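Local coordinates for protein MFP2B (Ascaris suum, PDB 2BJR) that binds a zinc ion and enhances the polymerization of major sperm protein (MSP) that underlies the amoeboid motility of nematode sperm, at residues G47-N52 / I77-Y82; I120-R125 / D150-S155; R212-S217 / G321-G326; A253-G258 / Q264-I269. One frame throughout, in Å; residues are numbered along the deposited sequence.

Interaction 1 (G47-N52 / I77-Y82); sequences GRAWNN and IQVLQY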
loop_
_atom_site.group_PDB
_atom_site.type_symbol
_atom_site.label_atom_id
_atom_site.label_comp_id
_atom_site.label_asym_id
_atom_site.label_seq_id
_atom_site.Cartn_x
_atom_site.Cartn_y
_atom_site.Cartn_z
ATOM N N GLY A 47 -14.175 -0.392 9.536
ATOM C CA GLY A 47 -13.254 -1.467 9.804
ATOM C C GLY A 47 -12.159 -1.362 8.758
ATOM O O GLY A 47 -11.901 -0.268 8.203
ATOM N N ARG A 48 -11.556 -2.494 8.468
ATOM C CA ARG A 48 -10.390 -2.541 7.633
ATOM C C ARG A 48 -10.433 -3.704 6.674
ATOM O O ARG A 48 -10.962 -4.784 6.984
ATOM C CB ARG A 48 -9.126 -2.506 8.503
ATOM C CG ARG A 48 -8.899 -3.731 9.352
ATOM C CD ARG A 48 -8.011 -3.512 10.608
ATOM N NE ARG A 48 -8.053 -4.696 11.502
ATOM C CZ ARG A 48 -7.406 -5.794 11.224
ATOM N NH1 ARG A 48 -6.702 -5.842 10.124
ATOM N NH2 ARG A 48 -7.476 -6.875 11.984
ATOM N N ALA A 49 -9.873 -3.491 5.485
ATOM C CA ALA A 49 -9.693 -4.515 4.511
ATOM C C ALA A 49 -8.209 -4.617 4.161
ATOM O O ALA A 49 -7.433 -3.670 4.436
ATOM C CB ALA A 49 -10.484 -4.193 3.272
ATOM N N TRP A 50 -7.832 -5.760 3.611
ATOM C CA TRP A 50 -6.446 -5.995 3.170
ATOM C C TRP A 50 -6.400 -7.001 2.065
ATOM O O TRP A 50 -7.364 -7.718 1.814
ATOM C CB TRP A 50 -5.555 -6.421 4.326
ATOM C CG TRP A 50 -5.871 -7.779 4.939
ATOM C CD1 TRP A 50 -5.314 -8.972 4.598
ATOM C CD2 TRP A 50 -6.802 -8.061 5.982
ATOM N NE1 TRP A 50 -5.836 -9.984 5.367
ATOM C CE2 TRP A 50 -6.750 -9.449 6.232
ATOM C CE3 TRP A 50 -7.682 -7.277 6.748
ATOM C CZ2 TRP A 50 -7.548 -10.083 7.208
ATOM C CZ3 TRP A 50 -8.483 -7.913 7.715
ATOM C CH2 TRP A 50 -8.383 -9.294 7.950
ATOM N N ASN A 51 -5.299 -6.981 1.328
ATOM C CA ASN A 51 -5.040 -7.899 0.271
ATOM C C ASN A 51 -4.445 -9.219 0.789
ATOM O O ASN A 51 -3.407 -9.209 1.457
ATOM C CB ASN A 51 -4.008 -7.254 -0.669
ATOM C CG ASN A 51 -3.696 -8.091 -1.903
ATOM O OD1 ASN A 51 -3.729 -9.340 -1.886
ATOM N ND2 ASN A 51 -3.243 -7.385 -2.963
ATOM N N ASN A 52 -5.093 -10.331 0.464
ATOM C CA ASN A 52 -4.482 -11.673 0.593
ATOM C C ASN A 52 -4.710 -12.459 -0.688
ATOM O O ASN A 52 -5.842 -12.704 -1.105
ATOM C CB ASN A 52 -5.058 -12.443 1.818
ATOM C CG ASN A 52 -4.291 -13.730 2.100
ATOM O OD1 ASN A 52 -3.124 -13.853 1.710
ATOM N ND2 ASN A 52 -4.936 -14.695 2.777
ATOM N N ILE A 77 -18.627 -5.994 1.410
ATOM C CA ILE A 77 -18.448 -4.804 2.191
ATOM C C ILE A 77 -18.234 -3.654 1.229
ATOM O O ILE A 77 -18.360 -3.836 0.019
ATOM C CB ILE A 77 -17.225 -4.938 3.120
ATOM C CG1 ILE A 77 -15.953 -5.288 2.325
ATOM C CG2 ILE A 77 -17.464 -5.999 4.185
ATOM C CD1 ILE A 77 -14.681 -4.781 3.007
ATOM N N GLN A 78 -17.950 -2.490 1.764
ATOM C CA GLN A 78 -17.544 -1.355 0.922
ATOM C C GLN A 78 -16.140 -0.900 1.312
ATOM O O GLN A 78 -15.779 -1.014 2.496
ATOM C CB GLN A 78 -18.528 -0.225 1.035
ATOM C CG GLN A 78 -19.850 -0.537 0.330
ATOM C CD GLN A 78 -20.974 0.342 0.780
ATOM O OE1 GLN A 78 -21.441 0.186 1.886
ATOM N NE2 GLN A 78 -21.458 1.218 -0.093
ATOM N N VAL A 79 -15.395 -0.422 0.312
ATOM C CA VAL A 79 -14.041 0.139 0.489
ATOM C C VAL A 79 -14.041 1.561 0.009
ATOM O O VAL A 79 -14.585 1.896 -1.085
ATOM C CB VAL A 79 -12.998 -0.712 -0.241
ATOM C CG1 VAL A 79 -11.562 -0.135 -0.071
ATOM C CG2 VAL A 79 -13.052 -2.134 0.306
ATOM N N LEU A 80 -13.578 2.440 0.863
ATOM C CA LEU A 80 -13.494 3.848 0.515
ATOM C C LEU A 80 -12.672 3.999 -0.766
ATOM O O LEU A 80 -11.629 3.344 -0.938
ATOM C CB LEU A 80 -12.841 4.626 1.613
ATOM C CG LEU A 80 -12.843 6.156 1.508
ATOM C CD1 LEU A 80 -14.269 6.715 1.426
ATOM C CD2 LEU A 80 -12.144 6.697 2.736
ATOM N N GLN A 81 -13.187 4.838 -1.670
ATOM C CA GLN A 81 -12.576 5.055 -2.981
ATOM C C GLN A 81 -12.324 6.517 -3.174
ATOM O O GLN A 81 -13.106 7.357 -2.793
ATOM C CB GLN A 81 -13.473 4.500 -4.071
ATOM C CG GLN A 81 -13.073 4.757 -5.499
ATOM C CD GLN A 81 -14.026 4.083 -6.480
ATOM O OE1 GLN A 81 -15.093 4.619 -6.701
ATOM N NE2 GLN A 81 -13.690 2.911 -7.004
ATOM N N TYR A 82 -11.178 6.832 -3.794
ATOM C CA TYR A 82 -10.880 8.180 -4.178
ATOM C C TYR A 82 -10.364 8.116 -5.633
ATOM O O TYR A 82 -9.172 7.958 -5.874
ATOM C CB TYR A 82 -9.911 8.844 -3.197
ATOM C CG TYR A 82 -9.786 10.314 -3.469
ATOM C CD1 TYR A 82 -10.724 11.212 -2.985
ATOM C CD2 TYR A 82 -8.763 10.813 -4.300
ATOM C CE1 TYR A 82 -10.660 12.546 -3.268
ATOM C CE2 TYR A 82 -8.680 12.181 -4.572
ATOM C CZ TYR A 82 -9.608 13.046 -4.061
ATOM O OH TYR A 82 -9.568 14.419 -4.334
#

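Interaction 2 (I120-R125 / D150-S155); sequences ILWSER and DEVSGS. With SO4 (sulfate ion), chain E.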
loop_
_atom_site.group_PDB
_atom_site.type_symbol
_atom_site.label_atom_id
_atom_site.label_comp_id
_atom_site.label_asym_id
_atom_site.label_seq_id
_atom_site.Cartn_x
_atom_site.Cartn_y
_atom_site.Cartn_z
ATOM N N ILE A 120 -10.990 5.436 12.370
ATOM C CA ILE A 120 -9.944 5.933 13.244
ATOM C C ILE A 120 -8.739 4.987 13.157
ATOM O O ILE A 120 -8.878 3.757 13.241
ATOM C CB ILE A 120 -10.464 6.177 14.659
ATOM C CG1 ILE A 120 -9.426 6.882 15.513
ATOM C CG2 ILE A 120 -10.965 4.909 15.329
ATOM C CD1 ILE A 120 -10.039 7.433 16.825
ATOM N N LEU A 121 -7.584 5.584 12.907
ATOM C CA LEU A 121 -6.322 4.857 12.789
ATOM C C LEU A 121 -5.456 5.052 14.013
ATOM O O LEU A 121 -5.001 6.135 14.316
ATOM C CB LEU A 121 -5.590 5.317 11.532
ATOM C CG LEU A 121 -4.283 4.576 11.284
ATOM C CD1 LEU A 121 -4.471 3.103 10.951
ATOM C CD2 LEU A 121 -3.582 5.278 10.149
ATOM N N TRP A 122 -5.227 3.956 14.714
ATOM C CA TRP A 122 -4.310 3.882 15.829
ATOM C C TRP A 122 -2.914 3.655 15.255
ATOM O O TRP A 122 -2.399 2.569 15.265
ATOM C CB TRP A 122 -4.741 2.751 16.761
ATOM C CG TRP A 122 -4.055 2.643 18.088
ATOM C CD1 TRP A 122 -3.040 3.423 18.588
ATOM C CD2 TRP A 122 -4.342 1.677 19.089
ATOM N NE1 TRP A 122 -2.656 2.965 19.824
ATOM C CE2 TRP A 122 -3.455 1.903 20.167
ATOM C CE3 TRP A 122 -5.259 0.624 19.183
ATOM C CZ2 TRP A 122 -3.463 1.110 21.324
ATOM C CZ3 TRP A 122 -5.267 -0.151 20.310
ATOM C CH2 TRP A 122 -4.392 0.103 21.381
ATOM N N SER A 123 -2.331 4.730 14.757
ATOM C CA SER A 123 -1.117 4.689 13.969
ATOM C C SER A 123 0.100 4.199 14.765
ATOM O O SER A 123 0.979 3.517 14.213
ATOM C CB SER A 123 -0.817 6.106 13.380
ATOM O OG SER A 123 -1.195 7.179 14.291
ATOM N N GLU A 124 0.159 4.571 16.031
ATOM C CA GLU A 124 1.315 4.287 16.886
ATOM C C GLU A 124 1.182 3.038 17.759
ATOM O O GLU A 124 1.959 2.862 18.689
ATOM C CB GLU A 124 1.618 5.502 17.761
ATOM C CG GLU A 124 1.817 6.787 16.981
ATOM C CD GLU A 124 2.945 6.691 15.982
ATOM O OE1 GLU A 124 4.075 6.375 16.387
ATOM O OE2 GLU A 124 2.714 6.926 14.778
ATOM N N ARG A 125 0.207 2.177 17.470
ATOM C CA ARG A 125 -0.059 0.995 18.253
ATOM C C ARG A 125 1.164 0.097 18.209
ATOM O O ARG A 125 1.742 -0.164 17.124
ATOM C CB ARG A 125 -1.247 0.247 17.689
ATOM C CG ARG A 125 -1.675 -0.987 18.409
ATOM C CD ARG A 125 -2.805 -1.647 17.707
ATOM N NE ARG A 125 -3.103 -2.955 18.249
ATOM C CZ ARG A 125 -2.579 -4.105 17.809
ATOM N NH1 ARG A 125 -1.727 -4.167 16.800
ATOM N NH2 ARG A 125 -2.919 -5.207 18.395
ATOM N N ASP A 150 -10.641 -4.411 20.772
ATOM C CA ASP A 150 -10.184 -3.402 21.730
ATOM C C ASP A 150 -11.201 -2.306 21.819
ATOM O O ASP A 150 -11.857 -1.990 20.826
ATOM C CB ASP A 150 -8.889 -2.713 21.309
ATOM C CG ASP A 150 -7.809 -3.648 20.982
ATOM O OD1 ASP A 150 -7.637 -4.728 21.646
ATOM O OD2 ASP A 150 -7.057 -3.346 20.020
ATOM N N GLU A 151 -11.346 -1.720 23.003
ATOM C CA GLU A 151 -12.094 -0.500 23.169
ATOM C C GLU A 151 -11.233 0.507 23.881
ATOM O O GLU A 151 -10.699 0.217 24.945
ATOM C CB GLU A 151 -13.355 -0.694 24.018
ATOM C CG GLU A 151 -14.301 -1.780 23.558
ATOM C CD GLU A 151 -15.709 -1.580 24.117
ATOM O OE1 GLU A 151 -15.885 -1.005 25.220
ATOM O OE2 GLU A 151 -16.652 -1.961 23.401
ATOM N N VAL A 152 -11.126 1.692 23.306
ATOM C CA VAL A 152 -10.278 2.740 23.823
ATOM C C VAL A 152 -11.069 4.040 23.792
ATOM O O VAL A 152 -11.801 4.311 22.850
ATOM C CB VAL A 152 -8.968 2.842 23.021
ATOM C CG1 VAL A 152 -8.059 3.890 23.613
ATOM C CG2 VAL A 152 -8.271 1.500 23.041
ATOM N N SER A 153 -10.946 4.825 24.846
ATOM C CA SER A 153 -11.572 6.136 24.866
ATOM C C SER A 153 -10.746 7.137 25.638
ATOM O O SER A 153 -9.689 6.798 26.202
ATOM C CB SER A 153 -12.974 6.024 25.470
ATOM O OG SER A 153 -12.846 5.682 26.837
ATOM N N GLY A 154 -11.201 8.385 25.633
ATOM C CA GLY A 154 -10.536 9.441 26.361
ATOM C C GLY A 154 -9.247 9.877 25.724
ATOM O O GLY A 154 -9.095 9.847 24.489
ATOM N N SER A 155 -8.292 10.291 26.555
ATOM C CA SER A 155 -7.083 10.929 26.057
ATOM C C SER A 155 -6.213 10.006 25.197
ATOM O O SER A 155 -5.386 10.509 24.434
ATOM C CB SER A 155 -6.277 11.555 27.199
ATOM O OG SER A 155 -5.672 10.582 28.018
HETATM S S SO4 E . -0.028 3.795 22.426
HETATM O O1 SO4 E . -0.688 4.721 21.497
HETATM O O2 SO4 E . -0.339 2.452 21.984
HETATM O O3 SO4 E . 1.420 4.098 22.369
HETATM O O4 SO4 E . -0.524 4.046 23.758
HETATM O O HOH W 1 -4.754 -4.112 20.042
#

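Interaction 3 (R212-S217 / G321-G326); sequences RALGRS and GKEILG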
loop_
_atom_site.group_PDB
_atom_site.type_symbol
_atom_site.label_atom_id
_atom_site.label_comp_id
_atom_site.label_asym_id
_atom_site.label_seq_id
_atom_site.Cartn_x
_atom_site.Cartn_y
_atom_site.Cartn_z
ATOM N N ARG A 212 11.607 0.218 -13.212
ATOM C CA ARG A 212 12.069 -0.855 -14.077
ATOM C C ARG A 212 13.305 -1.545 -13.523
ATOM O O ARG A 212 14.188 -0.886 -12.998
ATOM C CB ARG A 212 12.431 -0.300 -15.456
ATOM C CG ARG A 212 12.767 -1.411 -16.462
ATOM C CD ARG A 212 12.615 -0.983 -17.922
ATOM N NE ARG A 212 13.337 0.261 -18.209
ATOM C CZ ARG A 212 13.711 0.683 -19.433
ATOM N NH1 ARG A 212 13.539 -0.061 -20.493
ATOM N NH2 ARG A 212 14.290 1.866 -19.578
ATOM N N ALA A 213 13.337 -2.867 -13.591
ATOM C CA ALA A 213 14.439 -3.662 -13.162
ATOM C C ALA A 213 15.731 -3.100 -13.775
ATOM O O ALA A 213 15.811 -3.006 -15.004
ATOM C CB ALA A 213 14.249 -5.062 -13.568
ATOM N N LEU A 214 16.697 -2.741 -12.907
ATOM C CA LEU A 214 18.017 -2.235 -13.290
ATOM C C LEU A 214 17.978 -0.916 -14.068
ATOM O O LEU A 214 19.012 -0.464 -14.619
ATOM C CB LEU A 214 18.809 -3.292 -14.094
ATOM C CG LEU A 214 19.094 -4.658 -13.501
ATOM C CD1 LEU A 214 20.044 -5.519 -14.336
ATOM C CD2 LEU A 214 19.619 -4.468 -12.077
ATOM N N GLY A 215 16.801 -0.297 -14.151
ATOM C CA GLY A 215 16.625 0.896 -14.985
ATOM C C GLY A 215 16.806 0.719 -16.479
ATOM O O GLY A 215 17.135 1.678 -17.192
ATOM N N ARG A 216 16.630 -0.493 -16.980
ATOM C CA ARG A 216 16.856 -0.776 -18.389
ATOM C C ARG A 216 16.208 -2.089 -18.777
ATOM O O ARG A 216 15.779 -2.860 -17.931
ATOM C CB ARG A 216 18.386 -0.850 -18.663
ATOM C CG ARG A 216 19.152 -1.933 -17.838
ATOM C CD ARG A 216 20.487 -2.264 -18.466
ATOM N NE ARG A 216 21.389 -3.125 -17.712
ATOM C CZ ARG A 216 21.339 -4.439 -17.677
ATOM N NH1 ARG A 216 20.397 -5.091 -18.318
ATOM N NH2 ARG A 216 22.256 -5.113 -16.979
ATOM N N SER A 217 16.147 -2.376 -20.066
ATOM C CA SER A 217 15.790 -3.720 -20.501
ATOM C C SER A 217 16.823 -4.759 -19.968
ATOM O O SER A 217 18.038 -4.521 -19.913
ATOM C CB SER A 217 15.653 -3.790 -22.050
ATOM O OG SER A 217 14.665 -2.846 -22.517
ATOM N N GLY A 321 22.816 -17.344 -16.061
ATOM C CA GLY A 321 23.452 -16.201 -16.703
ATOM C C GLY A 321 22.539 -15.065 -17.167
ATOM O O GLY A 321 23.004 -14.101 -17.755
ATOM N N LYS A 322 21.247 -15.143 -16.854
ATOM C CA LYS A 322 20.263 -14.143 -17.280
ATOM C C LYS A 322 19.714 -13.375 -16.078
ATOM O O LYS A 322 19.702 -13.882 -14.953
ATOM C CB LYS A 322 19.108 -14.843 -17.985
ATOM C CG LYS A 322 19.520 -15.628 -19.249
ATOM C CD LYS A 322 20.162 -14.689 -20.276
ATOM C CE LYS A 322 20.431 -15.396 -21.612
ATOM N NZ LYS A 322 21.007 -14.470 -22.614
ATOM N N GLU A 323 19.262 -12.165 -16.352
ATOM C CA GLU A 323 18.706 -11.240 -15.371
ATOM C C GLU A 323 17.198 -11.418 -15.284
ATOM O O GLU A 323 16.552 -11.486 -16.310
ATOM C CB GLU A 323 18.985 -9.832 -15.819
ATOM C CG GLU A 323 20.469 -9.481 -15.840
ATOM C CD GLU A 323 20.817 -8.332 -16.749
ATOM O OE1 GLU A 323 19.996 -7.950 -17.593
ATOM O OE2 GLU A 323 21.943 -7.807 -16.594
ATOM N N ILE A 324 16.648 -11.433 -14.072
ATOM C CA ILE A 324 15.225 -11.715 -13.858
ATOM C C ILE A 324 14.770 -11.149 -12.526
ATOM O O ILE A 324 15.382 -11.392 -11.492
ATOM C CB ILE A 324 14.939 -13.211 -13.983
ATOM C CG1 ILE A 324 13.451 -13.537 -13.766
ATOM C CG2 ILE A 324 15.791 -14.022 -13.021
ATOM C CD1 ILE A 324 12.597 -13.011 -14.839
ATOM N N LEU A 325 13.680 -10.377 -12.560
ATOM C CA LEU A 325 13.192 -9.684 -11.392
ATOM C C LEU A 325 12.322 -10.577 -10.473
ATOM O O LEU A 325 11.324 -11.173 -10.913
ATOM C CB LEU A 325 12.413 -8.453 -11.821
ATOM C CG LEU A 325 11.796 -7.603 -10.735
ATOM C CD1 LEU A 325 12.878 -7.040 -9.833
ATOM C CD2 LEU A 325 10.943 -6.451 -11.254
ATOM N N GLY A 326 12.731 -10.619 -9.209
ATOM C CA GLY A 326 11.976 -11.287 -8.149
ATOM C C GLY A 326 12.190 -10.618 -6.798
ATOM O O GLY A 326 12.045 -9.410 -6.649
#

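Interaction 4 (A253-G258 / Q264-I269); sequences ACFGWG and QKIGSI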
loop_
_atom_site.group_PDB
_atom_site.type_symbol
_atom_site.label_atom_id
_atom_site.label_comp_id
_atom_site.label_asym_id
_atom_site.label_seq_id
_atom_site.Cartn_x
_atom_site.Cartn_y
_atom_site.Cartn_z
ATOM N N ALA A 253 1.614 -10.087 -14.649
ATOM C CA ALA A 253 2.477 -10.253 -13.478
ATOM C C ALA A 253 2.931 -11.690 -13.300
ATOM O O ALA A 253 2.265 -12.663 -13.749
ATOM C CB ALA A 253 1.757 -9.752 -12.212
ATOM N N CYS A 254 4.041 -11.837 -12.570
ATOM C CA CYS A 254 4.472 -13.136 -12.080
ATOM C C CYS A 254 5.122 -13.018 -10.716
ATOM O O CYS A 254 5.974 -12.165 -10.516
ATOM C CB CYS A 254 5.478 -13.785 -13.036
ATOM S SG CYS A 254 5.976 -15.445 -12.501
ATOM N N PHE A 255 4.701 -13.864 -9.783
ATOM C CA PHE A 255 5.297 -13.952 -8.433
ATOM C C PHE A 255 5.697 -15.394 -8.137
ATOM O O PHE A 255 5.081 -16.343 -8.646
ATOM C CB PHE A 255 4.300 -13.448 -7.383
ATOM C CG PHE A 255 3.860 -11.995 -7.595
ATOM C CD1 PHE A 255 2.706 -11.698 -8.285
ATOM C CD2 PHE A 255 4.578 -10.953 -7.055
ATOM C CE1 PHE A 255 2.313 -10.389 -8.472
ATOM C CE2 PHE A 255 4.198 -9.616 -7.252
ATOM C CZ PHE A 255 3.092 -9.333 -7.954
ATOM N N GLY A 256 6.721 -15.556 -7.301
ATOM C CA GLY A 256 7.120 -16.842 -6.777
ATOM C C GLY A 256 6.999 -16.819 -5.269
ATOM O O GLY A 256 7.424 -15.873 -4.613
ATOM N N TRP A 257 6.374 -17.847 -4.701
ATOM C CA TRP A 257 6.186 -17.934 -3.275
ATOM C C TRP A 257 5.722 -19.339 -2.944
ATOM O O TRP A 257 5.072 -19.972 -3.778
ATOM C CB TRP A 257 5.131 -16.937 -2.795
ATOM C CG TRP A 257 4.899 -16.997 -1.334
ATOM C CD1 TRP A 257 5.545 -16.299 -0.377
ATOM C CD2 TRP A 257 3.925 -17.803 -0.660
ATOM N NE1 TRP A 257 5.021 -16.590 0.856
ATOM C CE2 TRP A 257 4.044 -17.539 0.711
ATOM C CE3 TRP A 257 2.956 -18.714 -1.088
ATOM C CZ2 TRP A 257 3.227 -18.160 1.674
ATOM C CZ3 TRP A 257 2.151 -19.349 -0.128
ATOM C CH2 TRP A 257 2.301 -19.065 1.222
ATOM N N GLY A 258 6.097 -19.794 -1.770
ATOM C CA GLY A 258 5.698 -21.101 -1.225
ATOM C C GLY A 258 6.048 -22.284 -2.105
ATOM O O GLY A 258 5.365 -23.290 -2.084
ATOM N N GLN A 264 -1.291 -16.395 -13.140
ATOM C CA GLN A 264 -2.675 -16.105 -13.505
ATOM C C GLN A 264 -3.547 -15.983 -12.264
ATOM O O GLN A 264 -3.165 -16.432 -11.182
ATOM C CB GLN A 264 -3.230 -17.207 -14.449
ATOM C CG GLN A 264 -3.369 -18.568 -13.818
ATOM C CD GLN A 264 -3.871 -19.685 -14.821
ATOM O OE1 GLN A 264 -4.840 -19.484 -15.577
ATOM N NE2 GLN A 264 -3.210 -20.834 -14.803
ATOM N N LYS A 265 -4.694 -15.327 -12.440
ATOM C CA LYS A 265 -5.675 -15.082 -11.387
ATOM C C LYS A 265 -5.017 -14.328 -10.211
ATOM O O LYS A 265 -5.266 -14.619 -9.040
ATOM C CB LYS A 265 -6.327 -16.380 -10.933
ATOM C CG LYS A 265 -7.192 -17.039 -12.036
ATOM C CD LYS A 265 -7.931 -18.276 -11.514
ATOM C CE LYS A 265 -8.421 -19.149 -12.667
ATOM N NZ LYS A 265 -8.939 -20.463 -12.188
ATOM N N ILE A 266 -4.160 -13.384 -10.556
ATOM C CA ILE A 266 -3.325 -12.701 -9.562
ATOM C C ILE A 266 -4.146 -11.642 -8.804
ATOM O O ILE A 266 -3.970 -11.428 -7.580
ATOM C CB ILE A 266 -2.103 -12.031 -10.291
ATOM C CG1 ILE A 266 -1.134 -13.052 -10.875
ATOM C CG2 ILE A 266 -1.345 -11.102 -9.321
ATOM C CD1 ILE A 266 -0.793 -14.090 -10.003
ATOM N N GLY A 267 -5.043 -10.963 -9.512
ATOM C CA GLY A 267 -5.957 -10.021 -8.875
ATOM C C GLY A 267 -5.229 -8.722 -8.477
ATOM O O GLY A 267 -4.413 -8.201 -9.235
ATOM N N SER A 268 -5.524 -8.241 -7.277
ATOM C CA SER A 268 -5.014 -6.972 -6.775
ATOM C C SER A 268 -3.505 -7.030 -6.449
ATOM O O SER A 268 -3.061 -7.925 -5.743
ATOM C CB SER A 268 -5.803 -6.522 -5.557
ATOM O OG SER A 268 -7.091 -6.025 -5.917
ATOM N N ILE A 269 -2.747 -6.077 -6.998
ATOM C CA ILE A 269 -1.314 -5.908 -6.729
ATOM C C ILE A 269 -1.017 -4.450 -6.437
ATOM O O ILE A 269 -1.886 -3.591 -6.560
ATOM C CB ILE A 269 -0.431 -6.336 -7.925
ATOM C CG1 ILE A 269 -0.747 -5.480 -9.149
ATOM C CG2 ILE A 269 -0.601 -7.821 -8.179
ATOM C CD1 ILE A 269 0.309 -5.660 -10.261
#

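Interaction 1 (G47-N52 / I77-Y82)
I77 sends its side chain across to A49, and V79 meets the same methyl group from farther along the 77-82 segment. From CB of I77 the branches part: I77 CG2 turns away, 7.3 Å from A49 CB. CG1 sits between the backbone N and the carbonyl carbon (chi1 55°), and the second torsion, 152°, carries CD1 toward the other segment. CB and CG1 stay too far back to touch A49. I77 CD1 alone arrives there, 4.2 Å from A49 CB. Along its own strand I77 CD1 also lies 4.1 Å from V79 CG2, and three methyl groups form a small triangle, closed by A49 CB and V79 CG2 at 4.4 Å. Strands 43-52 and 76-81 are not hydrogen-bonded neighbours: strand 34-40 runs between them in an antiparallel sheet and takes backbone bonds from both, A49 pairing with Y34 and Q78 with L37. The CA atoms of A49 and V79 are 7.5 Å apart, consistent with strong curling of the sheet, which brings next-but-one strands together on its concave side. All three residues are buried. I77 also rests on A36 and on F60 of strand 55-62, while V79 packs against P24.

Interaction 2 (I120-R125 / D150-S155)
W122, D150 and V152 carry this surface contact. The indole edge of W122 points at the carboxylate: W122 CZ3 lies 3.7 Å from D150 OD2, which sits near the ring plane, while ring and carboxylate are turned almost square to each other, 81° apart. With CG of W122 anti to the backbone N (chi1 -171°), the six-membered ring reaches the far strand. The same CZ3 of W122 comes within 4.4 Å of V152 CG2, which approaches obliquely. On the other rim W122 NE1 donates to a sulfate, nearly straight to O1 (3.1 Å, 162°) and more bent to O2, an ion probably picked up from the crystallisation solution. R125, the last residue of the type I turn that begins at W122, lays its CB over one face of the indole. Its guanidinium lies near D150 without a direct bond, R125 NE being 4.4 Å from D150 OD2; a water between them approaches D150 OD2 so closely that the bridge is doubtful. R125 NH1 is held by G128 O, and D150 OD1 by H145 NE2. Strands 117-122 and 148-153 are the outermost strands of a four-stranded antiparallel meander; side chains meeting across its inner strands fit a strongly curled up-and-down sheet.

Interaction 3 (R212-S217 / G321-G326)
The guanidinium of R216 holds both oxygens of E323 at its edge, near its own plane, while the carboxylate is turned 38° from it. L214 CD1 lies over one face of this guanidinium, offset toward its rim, 3.7 Å from E323 OE2. R216 CA lies over the centre of one face of the R212 guanidinium, whose NH1 pairs with D227. The R216 chain, extended from CG to NE, carries its end across to an end-on, two-pronged grip: R216 NH2 to E323 OE2 at 2.7 Å (168°), and R216 NH1 to E323 OE1 at 3.0 Å (159°), each oxygen met on its syn side. R216 NH1 spends a second hydrogen on S217 O at 2.9 Å, which, with the two bonds to E323, restrains the rotation of the group. E323 OE1 also takes D219 N. The salt bridge ties the loop between strands 209-210 and 229-235 to strand 322-329, linking the two curled antiparallel sheets of the second motility-protein region. A type II turn, G215 N to R212 O, sets A213 and L214 at its corners. Deeper in, A213 CB touches L325 CB at 4.2 Å. W286 packs on both L214 and L325.

Interaction 4 (A253-G258 / Q264-I269)
The contact belongs to a curled antiparallel sheet, on what is probably its concave side, where strand 250-257 faces the turn that leads into strand 268-274. These two strands are not neighbours in the sheet: 238-247 and 229-235 come between them, and the curvature is what lets their side chains meet. No hydrogen bond spans the two segments; the contact is made of methyl groups and one phenyl ring. F255 lies at its centre. Its CE1 has I266 CG2 at 3.8 Å, close to the ring plane and therefore at the edge. I269 CG2 comes in obliquely, 3.9 Å from F255 CE1 and 4.0 Å from F255 CZ, so both isoleucines crowd the same end of the ring. For I269 this follows from the first torsion of 61°, which sets CG1 between the backbone N and the carbonyl carbon and turns CG2 toward the phenylalanine. I266 sits between K265 and G267, both with positive phi, and its side chain points toward strand 250-257. The CG2 methyl of I266 also reaches the small A253, 4.5 Å from its CB. All four touching residues are buried. W233 of strand 229-235 stacks on the F255 ring and uses its NE1 to bind I266 O, holding the turn. A253 and I269 both pack on I244 of strand 238-247, C200 adjoins A253 and I266, and the backbone of I269 bonds to F198 in strand 194-199.

In the fold
Interactions 1 and 2 lie in the first motility-protein region and interactions 3 and 4 in the second, the centres of each pair being 19 and 18 Å apart. The two regions meet where interaction 1 touches interaction 4: N51 ND2 lies 2.8 Å from S268 O, a probable hydrogen bond, and the backbones of S268 and G54 also bond. Interactions 2 and 3 are the outlying ones, their centres 43 Å apart on opposite sides of the chain's centre. Interaction 4 approaches interaction 3 to about 5 Å between nearest atoms without touching. All four lie away from the zinc ion, which is bound by H86, C174, C176 and C179.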